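Local coordinates for protein glycerol kinase, putative (Plasmodium falciparum, PDB 2W40) that probably phosphorylates glycerol with ATP to give sn-glycerol 3-phosphate, as expected of an FGGY-family kinase of the sugar kinase/Hsp70/actin superfamily, at residues 156-161 with 209-214; 88-93 with 162-167. All blocks are in the same frame, centred on the assembly; numbering follows the deposited sequence. Where two conformers were deposited one is given.

Overall arrangement
Both contacts belong to the N-terminal FGGY kinase region, on the same side of the chain's centre, with their own centres about 11 Å apart. Their segments alternate along the chain (88-93, 156-161, 162-167, 209-214), and helix 151-158 in contact 1 runs through a short turn straight into strand 162-166 of contact 2. Strands 88-92 and 162-166, far apart in sequence, form a buried two-stranded antiparallel sheet. The helix end and the loop after helix 202-207 lie farther out and are partly exposed. A salt bridge between Lys156 NZ and Asp92 OD1 (2.8 Å) and packing of Ile157 CD1 on Ile164 CD1 (3.9 Å) show that the helix end packs against the sheet, away from the ADP-binding residues.

Contact 1 (156-161 with 209-214); sequences KIDDGT and NITNMS
Ile157, Asn212 and Asp158 carry this contact, in which the Schellman motif closing helix 151-158 at Gly160, with its positive phi, meets the loop that follows helix 202-207. The backbone of Asn212 places CB 3.2 Å from Ile157 O, and with CG anti to its own nitrogen (chi1 -175°) the amide is directed on to the helix end. There ND2 donates to Asp158 O over 3.3 Å; the N-H points almost straight at the oxygen (169°), yet ND2 stands well above the carbonyl plane. The other end of the same amide is held within its own loop: OD1 accepts from Ser214 N, an Asx turn, so both ends of the group are bonded and its rotation is fixed. Ile157 supplies the apolar part. Its CG2 lies 4.4 Å from Ile210 CG2, a loose approach on the buried side, where Ile147 and Ile143 of helix 140-149 pack on Ile157 and Ile210 respectively. On the solvent side, Asp158 and Thr211 meet through their side chains, and one water donates to both Asp158 O and Thr211 OG1. Thr211 OG1 itself donates to Asp158 OD1 at 2.7 Å, approaching from above the carboxylate plane, 39° out of it.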
loop_
_atom_site.group_PDB
_atom_site.type_symbol
_atom_site.label_atom_id
_atom_site.label_comp_id
_atom_site.label_asym_id
_atom_site.label_seq_id
_atom_site.Cartn_x
_atom_site.Cartn_y
_atom_site.Cartn_z
ATOM N N LYS C 156 -38.361 16.881 12.511
ATOM C CA LYS C 156 -39.289 15.755 12.332
ATOM C C LYS C 156 -39.109 14.717 13.435
ATOM O O LYS C 156 -40.088 14.036 13.723
ATOM C CB LYS C 156 -39.139 15.106 10.977
ATOM C CG LYS C 156 -39.637 15.962 9.774
ATOM C CD LYS C 156 -39.378 15.369 8.439
ATOM C CE LYS C 156 -40.309 14.250 8.171
ATOM N NZ LYS C 156 -41.753 14.547 8.316
ATOM N N ILE C 157 -37.940 14.610 14.076
ATOM C CA ILE C 157 -37.860 13.812 15.323
ATOM C C ILE C 157 -38.641 14.533 16.429
ATOM O O ILE C 157 -39.501 13.973 17.071
ATOM C CB ILE C 157 -36.417 13.569 15.742
ATOM C CG1 ILE C 157 -35.738 12.614 14.733
ATOM C CG2 ILE C 157 -36.352 12.948 17.133
ATOM C CD1 ILE C 157 -34.223 12.549 14.854
ATOM N N ASP C 158 -38.392 15.845 16.530
ATOM C CA ASP C 158 -39.117 16.625 17.514
ATOM C C ASP C 158 -40.653 16.493 17.386
ATOM O O ASP C 158 -41.344 16.317 18.399
ATOM C CB ASP C 158 -38.729 18.092 17.535
ATOM C CG ASP C 158 -37.217 18.369 17.883
ATOM O OD1 ASP C 158 -36.385 17.471 18.300
ATOM O OD2 ASP C 158 -36.837 19.567 17.667
ATOM N N ASP C 159 -41.191 16.596 16.191
ATOM C CA ASP C 159 -42.608 16.485 15.991
ATOM C C ASP C 159 -43.213 15.106 15.797
ATOM O O ASP C 159 -44.426 15.018 15.484
ATOM C CB ASP C 159 -43.103 17.462 14.933
ATOM C CG ASP C 159 -42.789 17.099 13.507
ATOM O OD1 ASP C 159 -42.321 15.940 13.285
ATOM O OD2 ASP C 159 -43.026 18.017 12.595
ATOM N N GLY C 160 -42.369 14.080 15.894
ATOM C CA GLY C 160 -42.796 12.696 15.741
ATOM C C GLY C 160 -43.185 12.239 14.382
ATOM O O GLY C 160 -43.891 11.221 14.229
ATOM N N THR C 161 -42.773 12.937 13.371
ATOM C CA THR C 161 -43.110 12.534 11.989
ATOM C C THR C 161 -41.984 11.759 11.257
ATOM O O THR C 161 -42.112 11.394 10.053
ATOM C CB THR C 161 -43.526 13.781 11.143
ATOM O OG1 THR C 161 -42.449 14.715 11.007
ATOM C CG2 THR C 161 -44.744 14.497 11.851
ATOM N N ASN C 209 -29.938 13.488 21.711
ATOM C CA ASN C 209 -30.907 14.535 21.223
ATOM C C ASN C 209 -32.141 13.983 20.553
ATOM O O ASN C 209 -32.824 14.646 19.674
ATOM C CB ASN C 209 -30.207 15.444 20.183
ATOM C CG ASN C 209 -29.081 16.296 20.709
ATOM O OD1 ASN C 209 -28.385 16.035 21.720
ATOM N ND2 ASN C 209 -28.840 17.338 19.963
ATOM N N ILE C 210 -32.505 12.774 20.969
ATOM C CA ILE C 210 -33.728 12.146 20.510
ATOM C C ILE C 210 -34.802 12.591 21.470
ATOM O O ILE C 210 -34.992 11.945 22.498
ATOM C CB ILE C 210 -33.636 10.615 20.437
ATOM C CG1 ILE C 210 -32.522 10.227 19.444
ATOM C CG2 ILE C 210 -34.999 10.025 20.124
ATOM C CD1 ILE C 210 -32.071 8.838 19.544
ATOM N N THR C 211 -35.471 13.712 21.136
ATOM C CA THR C 211 -36.370 14.383 22.073
ATOM C C THR C 211 -37.745 13.786 22.147
ATOM O O THR C 211 -38.534 14.110 23.052
ATOM C CB THR C 211 -36.564 15.871 21.653
ATOM O OG1 THR C 211 -37.061 15.859 20.314
ATOM C CG2 THR C 211 -35.272 16.659 21.682
ATOM N N ASN C 212 -38.069 12.894 21.198
ATOM C CA ASN C 212 -39.407 12.299 21.114
ATOM C C ASN C 212 -39.182 10.818 20.840
ATOM O O ASN C 212 -38.788 10.422 19.764
ATOM C CB ASN C 212 -40.185 12.986 20.003
ATOM C CG ASN C 212 -41.571 12.544 19.918
ATOM O OD1 ASN C 212 -41.904 11.467 20.406
ATOM N ND2 ASN C 212 -42.404 13.332 19.199
ATOM N N MET C 213 -39.371 10.041 21.889
ATOM C CA MET C 213 -39.056 8.624 21.804
ATOM C C MET C 213 -40.051 7.834 20.955
ATOM O O MET C 213 -39.882 6.652 20.679
ATOM C CB MET C 213 -38.858 8.043 23.225
ATOM C CG MET C 213 -37.544 8.454 23.819
ATOM S SD MET C 213 -37.415 8.001 25.513
ATOM C CE MET C 213 -36.905 6.236 25.398
ATOM N N SER C 214 -41.157 8.479 20.567
ATOM C CA SER C 214 -42.104 7.849 19.696
ATOM C C SER C 214 -41.627 7.492 18.322
ATOM O O SER C 214 -42.289 6.727 17.635
ATOM C CB SER C 214 -43.369 8.691 19.617
ATOM O OG SER C 214 -43.369 9.704 18.715
HETATM O O HOH W 1 -40.072 16.886 21.114
HETATM O O HOH W 2 -34.271 16.259 17.744
HETATM O O HOH W 3 -44.266 9.400 16.375
#

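Contact 2 (88-93 with 162-167); sequences VIIWDR and AVIGNI. With EDO (1,2-ethanediol), chain B.
Trp91 and Val163 pair in the tightly packed part of a two-stranded antiparallel sheet, strands 88-92 and 162-166, whose short axes approach to 4.5 Å with their directions 160° apart. The pair is hydrogen-bonded in both directions, Val163 N reaching Trp91 O at 2.8 Å; Ile89 and Gly165 form the second such pair. With chi1 at 60°, the indole is set between the backbone nitrogen and carbonyl carbon of Trp91 and is carried across the neighbouring strand. Val163 CB sits over the five-membered ring in a CH-pi contact, 3.8 Å from its centroid and 21° off the normal, while CG1 presses on CZ2 at 3.4 Å. Farther along, CZ3 comes within 3.7 Å of Gly165 N, beside a residue that has no side chain. Trp170 and Phe173 meet the indole edge-to-face. On the other face, Ile90 and Ile164 run side by side, CG1 to CG1 4.1 Å, against helices 140-149 and 151-158.

Packing gives way to water at the Arg93 end. The arginine touches Val163 CG2 through CB; in one of its two conformers NH2 bonds to Gly160 O, and NE bonds weakly to a water donating to Ala162 O. Near Val88, a 1,2-ethanediol, probably from the crystallisation liquor, lies beside the sheet, its O2 donating to Ile164 O at 2.8 Å.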
loop_
_atom_site.group_PDB
_atom_site.type_symbol
_atom_site.label_atom_id
_atom_site.label_comp_id
_atom_site.label_asym_id
_atom_site.label_seq_id
_atom_site.Cartn_x
_atom_site.Cartn_y
_atom_site.Cartn_z
ATOM N N VAL C 88 -28.036 2.840 9.958
ATOM C CA VAL C 88 -29.240 3.582 10.412
ATOM C C VAL C 88 -29.774 4.458 9.255
ATOM O O VAL C 88 -29.006 5.085 8.490
ATOM C CB VAL C 88 -29.032 4.349 11.757
ATOM C CG1 VAL C 88 -27.994 5.437 11.552
ATOM C CG2 VAL C 88 -30.351 4.888 12.307
ATOM N N ILE C 89 -31.097 4.470 9.207
ATOM C CA ILE C 89 -31.872 5.330 8.238
ATOM C C ILE C 89 -32.927 6.058 9.115
ATOM O O ILE C 89 -33.543 5.492 10.010
ATOM C CB ILE C 89 -32.556 4.538 7.110
ATOM C CG1 ILE C 89 -31.559 3.664 6.333
ATOM C CG2 ILE C 89 -33.302 5.462 6.093
ATOM C CD1 ILE C 89 -32.337 2.432 5.855
ATOM N N ILE C 90 -33.121 7.327 8.785
ATOM C CA ILE C 90 -34.201 8.147 9.372
ATOM C C ILE C 90 -35.102 8.520 8.150
ATOM O O ILE C 90 -34.633 9.051 7.094
ATOM C CB ILE C 90 -33.719 9.399 10.142
ATOM C CG1 ILE C 90 -32.702 8.970 11.215
ATOM C CG2 ILE C 90 -34.886 10.200 10.771
ATOM C CD1 ILE C 90 -32.098 10.101 12.075
ATOM N N TRP C 91 -36.380 8.188 8.290
ATOM C CA TRP C 91 -37.311 8.429 7.203
ATOM C C TRP C 91 -38.614 9.080 7.680
ATOM O O TRP C 91 -38.891 9.147 8.841
ATOM C CB TRP C 91 -37.669 7.162 6.427
ATOM C CG TRP C 91 -38.322 6.013 7.156
ATOM C CD1 TRP C 91 -39.654 5.724 7.213
ATOM C CD2 TRP C 91 -37.658 4.902 7.852
ATOM N NE1 TRP C 91 -39.882 4.589 7.921
ATOM C CE2 TRP C 91 -38.687 4.028 8.310
ATOM C CE3 TRP C 91 -36.336 4.605 8.164
ATOM C CZ2 TRP C 91 -38.395 2.836 8.992
ATOM C CZ3 TRP C 91 -36.044 3.405 8.847
ATOM C CH2 TRP C 91 -37.060 2.537 9.248
ATOM N N ASP C 92 -39.369 9.615 6.719
ATOM C CA ASP C 92 -40.668 10.201 6.960
ATOM C C ASP C 92 -41.698 9.065 7.214
ATOM O O ASP C 92 -41.848 8.176 6.370
ATOM C CB ASP C 92 -41.152 11.026 5.760
ATOM C CG ASP C 92 -42.539 11.589 5.992
ATOM O OD1 ASP C 92 -42.732 12.305 6.962
ATOM O OD2 ASP C 92 -43.389 11.370 5.135
ATOM N N ARG C 93 -42.418 9.110 8.324
ATOM C CA ARG C 93 -43.390 8.086 8.671
ATOM C C ARG C 93 -44.514 7.897 7.652
ATOM O O ARG C 93 -44.876 6.792 7.247
ATOM C CB ARG C 93 -43.968 8.459 10.023
ATOM C CG ARG C 93 -45.036 7.521 10.563
ATOM C CD ARG C 93 -45.263 7.710 12.046
ATOM N NE ARG C 93 -45.438 9.106 12.438
ATOM C CZ ARG C 93 -46.508 9.827 12.170
ATOM N NH1 ARG C 93 -47.528 9.306 11.477
ATOM N NH2 ARG C 93 -46.552 11.066 12.558
ATOM N N ALA C 162 -40.899 11.508 11.973
ATOM C CA ALA C 162 -39.807 10.668 11.484
ATOM C C ALA C 162 -39.876 9.281 12.169
ATOM O O ALA C 162 -40.424 9.140 13.256
ATOM C CB ALA C 162 -38.418 11.303 11.750
ATOM N N VAL C 163 -39.251 8.290 11.518
ATOM C CA VAL C 163 -38.945 6.973 12.099
ATOM C C VAL C 163 -37.413 6.870 12.036
ATOM O O VAL C 163 -36.787 7.155 10.939
ATOM C CB VAL C 163 -39.631 5.848 11.293
ATOM C CG1 VAL C 163 -39.267 4.482 11.890
ATOM C CG2 VAL C 163 -41.109 5.974 11.274
ATOM N N ILE C 164 -36.799 6.413 13.160
ATOM C CA ILE C 164 -35.365 6.103 13.174
ATOM C C ILE C 164 -35.312 4.561 13.201
ATOM O O ILE C 164 -35.821 3.931 14.114
ATOM C CB ILE C 164 -34.654 6.617 14.453
ATOM C CG1 ILE C 164 -34.908 8.150 14.579
ATOM C CG2 ILE C 164 -33.176 6.277 14.455
ATOM C CD1 ILE C 164 -34.228 8.737 15.803
ATOM N N GLY C 165 -34.655 3.997 12.221
ATOM C CA GLY C 165 -34.582 2.542 12.141
ATOM C C GLY C 165 -33.301 1.946 11.622
ATOM O O GLY C 165 -32.633 2.505 10.744
ATOM N N ASN C 166 -32.983 0.775 12.166
ATOM C CA ASN C 166 -32.002 -0.035 11.546
ATOM C C ASN C 166 -32.535 -0.719 10.256
ATOM O O ASN C 166 -33.673 -0.580 9.927
ATOM C CB ASN C 166 -31.431 -1.028 12.506
ATOM C CG ASN C 166 -30.632 -0.419 13.715
ATOM O OD1 ASN C 166 -30.866 -0.866 14.864
ATOM N ND2 ASN C 166 -29.725 0.558 13.496
ATOM N N ILE C 167 -31.724 -1.509 9.571
ATOM C CA ILE C 167 -32.112 -2.026 8.269
ATOM C C ILE C 167 -33.321 -2.993 8.393
ATOM O O ILE C 167 -34.185 -3.033 7.573
ATOM C CB ILE C 167 -30.921 -2.707 7.586
ATOM C CG1 ILE C 167 -29.884 -1.665 7.134
ATOM C CG2 ILE C 167 -31.354 -3.682 6.424
ATOM C CD1 ILE C 167 -30.313 -0.921 5.873
HETATM C C1 EDO B . -32.170 2.622 15.816
HETATM O O1 EDO B . -32.037 3.075 14.476
HETATM C C2 EDO B . -33.485 2.983 16.465
HETATM O O2 EDO B . -34.566 2.218 15.899
HETATM O O HOH W 4 -42.868 8.331 14.086
#